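Local atomic coordinates of Dph2 (Pyrococcus horikoshii, PDB entry 3LZD), a protein that uses a [4Fe-4S] cluster to transfer a 3-amino-3-carboxypropyl group from S-adenosylmethionine to a histidine of elongation factor 2, the first step of diphthamide biosynthesis. Residues Ser191-Val196 and Glu365-Phe370; Lys291-Glu296 and Ile346-Arg351. All blocks are in the same frame, centred on the assembly; numbering follows the deposited sequence.

Contact 1 of 2, residues Ser191-Val196 and Glu365-Phe370; sequences SWPGQV and ESDEPF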
ATOM      1  N   SER A 191       9.001 -22.005 -10.246  1.00 29.83           N
ATOM      2  CA  SER A 191      10.029 -21.710 -11.254  1.00 32.98           C
ATOM      3  C   SER A 191      10.936 -22.889 -11.642  1.00 38.23           C
ATOM      4  O   SER A 191      11.396 -22.975 -12.791  1.00 34.36           O
ATOM      5  CB  SER A 191      10.921 -20.554 -10.770  1.00 24.60           C
ATOM      6  OG  SER A 191      10.137 -19.443 -10.343  1.00 28.12           O
ATOM      7  N   TRP A 192      11.209 -23.778 -10.688  1.00 28.63           N
ATOM      8  CA  TRP A 192      12.085 -24.914 -10.942  1.00 26.91           C
ATOM      9  C   TRP A 192      11.578 -26.166 -10.230  1.00 29.19           C
ATOM     10  O   TRP A 192      10.969 -26.071  -9.176  1.00 33.73           O
ATOM     11  CB  TRP A 192      13.493 -24.651 -10.396  1.00 29.25           C
ATOM     12  CG  TRP A 192      14.155 -23.389 -10.797  1.00 30.00           C
ATOM     13  CD1 TRP A 192      14.844 -23.144 -11.955  1.00 30.01           C
ATOM     14  CD2 TRP A 192      14.257 -22.201 -10.008  1.00 29.07           C
ATOM     15  NE1 TRP A 192      15.375 -21.868 -11.927  1.00 29.75           N
ATOM     16  CE2 TRP A 192      15.028 -21.273 -10.743  1.00 27.62           C
ATOM     17  CE3 TRP A 192      13.776 -21.832  -8.746  1.00 33.07           C
ATOM     18  CZ2 TRP A 192      15.328 -19.999 -10.258  1.00 26.37           C
ATOM     19  CZ3 TRP A 192      14.077 -20.568  -8.261  1.00 31.71           C
ATOM     20  CH2 TRP A 192      14.848 -19.667  -9.020  1.00 26.41           C
ATOM     21  N   PRO A 193      11.845 -27.363 -10.791  1.00 26.39           N
ATOM     22  CA  PRO A 193      11.394 -28.598 -10.136  1.00 27.04           C
ATOM     23  C   PRO A 193      12.010 -28.647  -8.712  1.00 29.74           C
ATOM     24  O   PRO A 193      13.173 -28.260  -8.517  1.00 24.69           O
ATOM     25  CB  PRO A 193      11.962 -29.698 -11.035  1.00 26.02           C
ATOM     26  CG  PRO A 193      12.071 -29.011 -12.407  1.00 30.61           C
ATOM     27  CD  PRO A 193      12.589 -27.647 -12.034  1.00 27.13           C
ATOM     28  N   GLY A 194      11.228 -29.086  -7.728  1.00 27.30           N
ATOM     29  CA  GLY A 194      11.731 -29.170  -6.365  1.00 27.83           C
ATOM     30  C   GLY A 194      11.572 -27.932  -5.492  1.00 32.68           C
ATOM     31  O   GLY A 194      11.798 -28.002  -4.277  1.00 29.01           O
ATOM     32  N   GLN A 195      11.186 -26.802  -6.090  1.00 24.05           N
ATOM     33  CA  GLN A 195      10.998 -25.572  -5.330  1.00 25.86           C
ATOM     34  C   GLN A 195       9.623 -25.432  -4.675  1.00 30.89           C
ATOM     35  O   GLN A 195       8.586 -25.624  -5.309  1.00 27.40           O
ATOM     36  CB  GLN A 195      11.229 -24.364  -6.238  1.00 28.00           C
ATOM     37  CG  GLN A 195      10.927 -23.004  -5.580  1.00 24.17           C
ATOM     38  CD  GLN A 195      10.610 -21.917  -6.608  1.00 31.23           C
ATOM     39  OE1 GLN A 195      10.498 -22.189  -7.815  1.00 30.70           O
ATOM     40  NE2 GLN A 195      10.452 -20.691  -6.138  1.00 31.14           N
ATOM     41  N   VAL A 196       9.600 -25.092  -3.393  1.00 28.18           N
ATOM     42  CA  VAL A 196       8.315 -24.882  -2.744  1.00 27.79           C
ATOM     43  C   VAL A 196       8.232 -23.398  -2.402  1.00 32.10           C
ATOM     44  O   VAL A 196       9.255 -22.708  -2.292  1.00 36.30           O
ATOM     45  CB  VAL A 196       8.165 -25.692  -1.422  1.00 30.01           C
ATOM     46  CG1 VAL A 196       8.355 -27.179  -1.683  1.00 29.71           C
ATOM     47  CG2 VAL A 196       9.177 -25.196  -0.395  1.00 32.46           C
ATOM     48  N   GLU A 365       5.089 -25.404 -18.949  1.00 43.85           N
ATOM     49  CA  GLU A 365       5.773 -26.031 -20.079  1.00 51.35           C
ATOM     50  C   GLU A 365       7.294 -26.090 -19.949  1.00 50.60           C
ATOM     51  O   GLU A 365       7.920 -27.026 -20.443  1.00 55.25           O
ATOM     52  CB  GLU A 365       5.403 -25.319 -21.385  1.00 48.18           C
ATOM     53  N   SER A 366       7.891 -25.097 -19.303  1.00 49.17           N
ATOM     54  CA  SER A 366       9.345 -25.094 -19.138  1.00 49.93           C
ATOM     55  C   SER A 366       9.788 -24.617 -17.757  1.00 45.13           C
ATOM     56  O   SER A 366       8.964 -24.227 -16.930  1.00 42.99           O
ATOM     57  CB  SER A 366      10.005 -24.228 -20.213  1.00 49.01           C
ATOM     58  OG  SER A 366       9.449 -22.929 -20.224  1.00 54.34           O
ATOM     59  N   ASP A 367      11.096 -24.655 -17.526  1.00 39.23           N
ATOM     60  CA  ASP A 367      11.662 -24.245 -16.250  1.00 40.52           C
ATOM     61  C   ASP A 367      12.505 -23.001 -16.438  1.00 40.69           C
ATOM     62  O   ASP A 367      13.150 -22.832 -17.468  1.00 40.82           O
ATOM     63  CB  ASP A 367      12.559 -25.343 -15.658  1.00 35.41           C
ATOM     64  CG  ASP A 367      11.876 -26.691 -15.590  1.00 37.99           C
ATOM     65  OD1 ASP A 367      10.643 -26.747 -15.387  1.00 40.27           O
ATOM     66  OD2 ASP A 367      12.588 -27.709 -15.723  1.00 50.88           O
ATOM     67  N   GLU A 368      12.508 -22.144 -15.426  1.00 37.81           N
ATOM     68  CA  GLU A 368      13.288 -20.927 -15.462  1.00 37.01           C
ATOM     69  C   GLU A 368      14.779 -21.255 -15.375  1.00 39.01           C
ATOM     70  O   GLU A 368      15.168 -22.305 -14.879  1.00 37.44           O
ATOM     71  CB  GLU A 368      12.906 -20.034 -14.281  1.00 34.79           C
ATOM     72  CG  GLU A 368      11.536 -19.414 -14.397  1.00 29.50           C
ATOM     73  CD  GLU A 368      11.410 -18.571 -15.648  1.00 35.93           C
ATOM     74  OE1 GLU A 368      12.127 -17.549 -15.782  1.00 35.87           O
ATOM     75  OE2 GLU A 368      10.598 -18.944 -16.506  1.00 38.37           O
ATOM     76  N   PRO A 369      15.631 -20.359 -15.880  1.00 37.70           N
ATOM     77  CA  PRO A 369      17.070 -20.595 -15.819  1.00 36.27           C
ATOM     78  C   PRO A 369      17.601 -20.399 -14.398  1.00 36.98           C
ATOM     79  O   PRO A 369      16.899 -19.901 -13.523  1.00 31.38           O
ATOM     80  CB  PRO A 369      17.632 -19.542 -16.767  1.00 36.93           C
ATOM     81  CG  PRO A 369      16.642 -18.421 -16.645  1.00 41.73           C
ATOM     82  CD  PRO A 369      15.326 -19.172 -16.699  1.00 34.75           C
ATOM     83  N   PHE A 370      18.840 -20.817 -14.170  1.00 34.04           N
ATOM     84  CA  PHE A 370      19.464 -20.616 -12.876  1.00 43.05           C
ATOM     85  C   PHE A 370      20.352 -19.413 -13.147  1.00 44.18           C
ATOM     86  O   PHE A 370      21.560 -19.525 -13.327  1.00 43.53           O
ATOM     87  CB  PHE A 370      20.270 -21.850 -12.474  1.00 44.74           C
ATOM     88  CG  PHE A 370      19.419 -23.066 -12.267  1.00 46.45           C
ATOM     89  CD1 PHE A 370      18.688 -23.227 -11.099  1.00 50.29           C
ATOM     90  CD2 PHE A 370      19.304 -24.029 -13.266  1.00 56.73           C
ATOM     91  CE1 PHE A 370      17.852 -24.332 -10.924  1.00 54.18           C
ATOM     92  CE2 PHE A 370      18.468 -25.141 -13.107  1.00 50.27           C
ATOM     93  CZ  PHE A 370      17.741 -25.293 -11.933  1.00 54.79           C
TER
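Trp192, the first residue of a type II beta turn ending at Gln195, meets the late loop 365-370 with its indole nitrogen and its ring face. Its CG is anti to the carbonyl carbon (chi1 -52°), which brings the indole against that segment. NE1 of Trp192 donates to Pro369 O at 3.0 Å; the acceptor lies in the indole plane, yet the nitrogen stands above the carbonyl plane, 66° out of it and not on a lone pair. The five-membered ring forms an offset stack with Phe370, planes at 10° and centroids 4.4 Å apart. Phe370 CE1 comes to 3.4 Å from Trp192 CD1. The straighter bond is made by the backbone: Glu368 N gives its hydrogen to Ser191 O at 3.0 Å, in the carbonyl plane. Within the turn, Gln195 OE1 accepts from Ser191 N at 2.9 Å and, weakly, from Trp192 N, while Gln195 N closes the turn on Trp192 O. The other polar ends have partners beyond the two segments: Ser191 OG bonds to Ser116 and Tyr117 O, Glu368 OE1 to His375, and Asp367 OD1 makes salt bridges with Arg364 and Arg185. The contact joins the loop between strands 180-182 and 210-214 to the segment entering strand 373-375, the side chain of Ser191 lying about 9 Å from the bound cluster. Asp367 crosses the Pro193 ring at about a right angle, OD2 3.6 Å from Pro193 CG.

Contact 2 of 2, residues Lys291-Glu296 and Ile346-Arg351; sequences KKHGRE and ILLGLR
The Arg295 guanidinium takes the Leu348 methyl CD2 over one face, displaced toward the rim, and has the carbonyl carbon of His293 in its plane at the edge. The His293 ring likewise receives Leu348 on one face, but through the other methyl, CD1, 4.1 Å from His293 CG. Leu348 therefore splits its two methyls between the two flat groups, with CD2 3.6 Å from Arg295 NH2. Leu350 CD1 comes in obliquely on the same side of the imidazole as Leu348 CD1, 3.7 Å from His293 NE2, and Leu347 CD2 lies 3.8 Å from Arg295 NH1. No hydrogen bond spans the contact; its touch is by methyl groups against flat polar ones. What fixes the guanidinium is a bond within its own segment: Arg295 NH2 donates to His293 O at 2.8 Å, in the carbonyl plane and near the plane of the guanidinium. A bend at chi2 (77°) folds the arginine chain back so that this bond can form. With alanine in place of the arginine, His293 O would probably lose this donor and Leu348 CD2 the flat group it rests on. His293 ND1 has a weak bond to Leu289 O, and Leu348 also packs on Leu289 and Leu290 of helix 280-292. Lys291, which takes no part in the packing, makes a salt bridge to Glu78 of the second subunit. Both segments end a helix in a Schellman motif, with Gly294 and Gly349 at positive phi, so the arrangement is a surface meeting of two helix C-termini, those of helices 280-292 and 341-347.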
ATOM      1  N   LYS A 291     -23.191 -16.202   3.387  1.00 50.84           N
ATOM      2  CA  LYS A 291     -24.548 -15.678   3.367  1.00 56.42           C
ATOM      3  C   LYS A 291     -25.569 -16.807   3.353  1.00 56.65           C
ATOM      4  O   LYS A 291     -26.525 -16.792   4.125  1.00 55.92           O
ATOM      5  CB  LYS A 291     -24.753 -14.763   2.154  1.00 55.44           C
ATOM      6  CG  LYS A 291     -24.099 -13.401   2.313  1.00 64.47           C
ATOM      7  CD  LYS A 291     -24.420 -12.470   1.160  1.00 66.29           C
ATOM      8  CE  LYS A 291     -23.715 -11.137   1.356  1.00 73.45           C
ATOM      9  NZ  LYS A 291     -23.927 -10.197   0.224  1.00 74.70           N
ATOM     10  N   LYS A 292     -25.362 -17.788   2.484  1.00 56.14           N
ATOM     11  CA  LYS A 292     -26.280 -18.915   2.406  1.00 53.18           C
ATOM     12  C   LYS A 292     -26.407 -19.571   3.778  1.00 53.06           C
ATOM     13  O   LYS A 292     -27.435 -20.165   4.092  1.00 56.72           O
ATOM     14  CB  LYS A 292     -25.782 -19.946   1.385  1.00 55.62           C
ATOM     15  N   HIS A 293     -25.375 -19.442   4.608  1.00 48.36           N
ATOM     16  CA  HIS A 293     -25.411 -20.051   5.928  1.00 50.54           C
ATOM     17  C   HIS A 293     -25.697 -19.148   7.128  1.00 51.43           C
ATOM     18  O   HIS A 293     -25.175 -19.376   8.224  1.00 55.94           O
ATOM     19  CB  HIS A 293     -24.125 -20.835   6.160  1.00 52.80           C
ATOM     20  CG  HIS A 293     -24.015 -22.060   5.306  1.00 59.22           C
ATOM     21  ND1 HIS A 293     -24.022 -22.009   3.927  1.00 58.94           N
ATOM     22  CD2 HIS A 293     -23.921 -23.371   5.632  1.00 61.05           C
ATOM     23  CE1 HIS A 293     -23.939 -23.235   3.441  1.00 56.14           C
ATOM     24  NE2 HIS A 293     -23.876 -24.080   4.456  1.00 61.28           N
ATOM     25  N   GLY A 294     -26.516 -18.123   6.925  1.00 52.08           N
ATOM     26  CA  GLY A 294     -26.884 -17.244   8.023  1.00 51.71           C
ATOM     27  C   GLY A 294     -25.959 -16.122   8.455  1.00 54.29           C
ATOM     28  O   GLY A 294     -26.326 -15.330   9.323  1.00 51.09           O
ATOM     29  N   ARG A 295     -24.770 -16.032   7.870  1.00 55.04           N
ATOM     30  CA  ARG A 295     -23.833 -14.974   8.245  1.00 55.07           C
ATOM     31  C   ARG A 295     -23.857 -13.804   7.276  1.00 54.31           C
ATOM     32  O   ARG A 295     -24.352 -13.915   6.153  1.00 57.77           O
ATOM     33  CB  ARG A 295     -22.397 -15.507   8.299  1.00 50.62           C
ATOM     34  CG  ARG A 295     -22.045 -16.305   9.533  1.00 51.89           C
ATOM     35  CD  ARG A 295     -22.595 -17.704   9.485  1.00 53.36           C
ATOM     36  NE  ARG A 295     -22.020 -18.531  10.543  1.00 51.95           N
ATOM     37  CZ  ARG A 295     -22.338 -19.809  10.744  1.00 58.14           C
ATOM     38  NH1 ARG A 295     -21.767 -20.491  11.728  1.00 54.93           N
ATOM     39  NH2 ARG A 295     -23.230 -20.404   9.957  1.00 53.53           N
ATOM     40  N   GLU A 296     -23.331 -12.672   7.722  1.00 51.91           N
ATOM     41  CA  GLU A 296     -23.234 -11.509   6.855  1.00 51.74           C
ATOM     42  C   GLU A 296     -21.780 -11.518   6.394  1.00 48.06           C
ATOM     43  O   GLU A 296     -20.883 -11.882   7.157  1.00 40.59           O
ATOM     44  CB  GLU A 296     -23.542 -10.217   7.615  1.00 58.12           C
ATOM     45  CG  GLU A 296     -24.998 -10.073   8.059  1.00 65.96           C
ATOM     46  CD  GLU A 296     -25.271  -8.727   8.719  1.00 75.98           C
ATOM     47  OE1 GLU A 296     -25.168  -7.688   8.031  1.00 75.51           O
ATOM     48  OE2 GLU A 296     -25.581  -8.709   9.931  1.00 83.44           O
ATOM     49  N   ILE A 346     -14.676 -25.394   7.065  1.00 52.58           N
ATOM     50  CA  ILE A 346     -14.720 -26.255   8.240  1.00 50.35           C
ATOM     51  C   ILE A 346     -15.677 -25.626   9.240  1.00 54.88           C
ATOM     52  O   ILE A 346     -16.520 -26.312   9.810  1.00 58.44           O
ATOM     53  CB  ILE A 346     -13.338 -26.398   8.910  1.00 48.50           C
ATOM     54  CG1 ILE A 346     -12.430 -27.280   8.060  1.00 44.67           C
ATOM     55  CG2 ILE A 346     -13.485 -26.990  10.294  1.00 45.15           C
ATOM     56  CD1 ILE A 346     -11.053 -27.491   8.667  1.00 47.54           C
ATOM     57  N   LEU A 347     -15.554 -24.315   9.438  1.00 55.49           N
ATOM     58  CA  LEU A 347     -16.417 -23.603  10.379  1.00 57.36           C
ATOM     59  C   LEU A 347     -17.895 -23.757  10.018  1.00 60.03           C
ATOM     60  O   LEU A 347     -18.734 -23.985  10.890  1.00 58.56           O
ATOM     61  CB  LEU A 347     -16.044 -22.118  10.434  1.00 56.33           C
ATOM     62  CG  LEU A 347     -16.882 -21.208  11.348  1.00 57.38           C
ATOM     63  CD1 LEU A 347     -16.077 -19.991  11.756  1.00 61.94           C
ATOM     64  CD2 LEU A 347     -18.151 -20.781  10.634  1.00 57.06           C
ATOM     65  N   LEU A 348     -18.207 -23.620   8.735  1.00 56.70           N
ATOM     66  CA  LEU A 348     -19.579 -23.758   8.275  1.00 59.13           C
ATOM     67  C   LEU A 348     -20.050 -25.213   8.293  1.00 65.09           C
ATOM     68  O   LEU A 348     -21.220 -25.492   8.036  1.00 68.87           O
ATOM     69  CB  LEU A 348     -19.721 -23.198   6.864  1.00 52.66           C
ATOM     70  CG  LEU A 348     -19.577 -21.686   6.721  1.00 53.92           C
ATOM     71  CD1 LEU A 348     -19.953 -21.295   5.296  1.00 56.66           C
ATOM     72  CD2 LEU A 348     -20.486 -20.973   7.721  1.00 54.43           C
ATOM     73  N   GLY A 349     -19.136 -26.136   8.582  1.00 65.60           N
ATOM     74  CA  GLY A 349     -19.489 -27.543   8.634  1.00 66.32           C
ATOM     75  C   GLY A 349     -19.536 -28.259   7.295  1.00 67.03           C
ATOM     76  O   GLY A 349     -20.123 -29.332   7.192  1.00 70.85           O
ATOM     77  N   LEU A 350     -18.918 -27.685   6.270  1.00 66.49           N
ATOM     78  CA  LEU A 350     -18.915 -28.299   4.941  1.00 69.09           C
ATOM     79  C   LEU A 350     -17.707 -29.204   4.721  1.00 69.40           C
ATOM     80  O   LEU A 350     -17.768 -30.165   3.956  1.00 71.71           O
ATOM     81  CB  LEU A 350     -18.932 -27.214   3.860  1.00 66.77           C
ATOM     82  CG  LEU A 350     -20.201 -26.369   3.726  1.00 70.59           C
ATOM     83  CD1 LEU A 350     -20.652 -25.844   5.086  1.00 71.79           C
ATOM     84  CD2 LEU A 350     -19.927 -25.221   2.782  1.00 69.49           C
ATOM     85  N   ARG A 351     -16.614 -28.885   5.403  1.00 69.85           N
ATOM     86  CA  ARG A 351     -15.364 -29.629   5.300  1.00 68.27           C
ATOM     87  C   ARG A 351     -15.072 -30.244   6.669  1.00 68.15           C
ATOM     88  O   ARG A 351     -15.328 -29.622   7.701  1.00 69.94           O
ATOM     89  CB  ARG A 351     -14.247 -28.662   4.883  1.00 68.84           C
ATOM     90  CG  ARG A 351     -12.925 -29.298   4.493  1.00 62.33           C
ATOM     91  CD  ARG A 351     -11.907 -28.215   4.135  1.00 61.19           C
ATOM     92  NE  ARG A 351     -12.133 -27.626   2.815  1.00 55.55           N
ATOM     93  CZ  ARG A 351     -11.866 -28.245   1.667  1.00 56.10           C
ATOM     94  NH1 ARG A 351     -11.363 -29.471   1.674  1.00 59.45           N
ATOM     95  NH2 ARG A 351     -12.095 -27.638   0.509  1.00 59.16           N
TER

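Overall arrangement
Contact 1 is partly buried and contact 2 lies at the surface, on opposite sides of the chain's centre, with centres about 38 Å apart. They share no helix or strand: contact 1 brings together two loops, each leading to a strand of a different mixed sheet, whereas contact 2 brings together two helix ends beside the parallel sheet. Along the chain, contact 2 lies within the span that contact 1 closes. Their chemistry differs accordingly. Near the iron-sulfur cluster, a backbone bond and an indole bond accompany an aromatic stack; at the periphery, leucine methyls meet flat polar groups with no bond across.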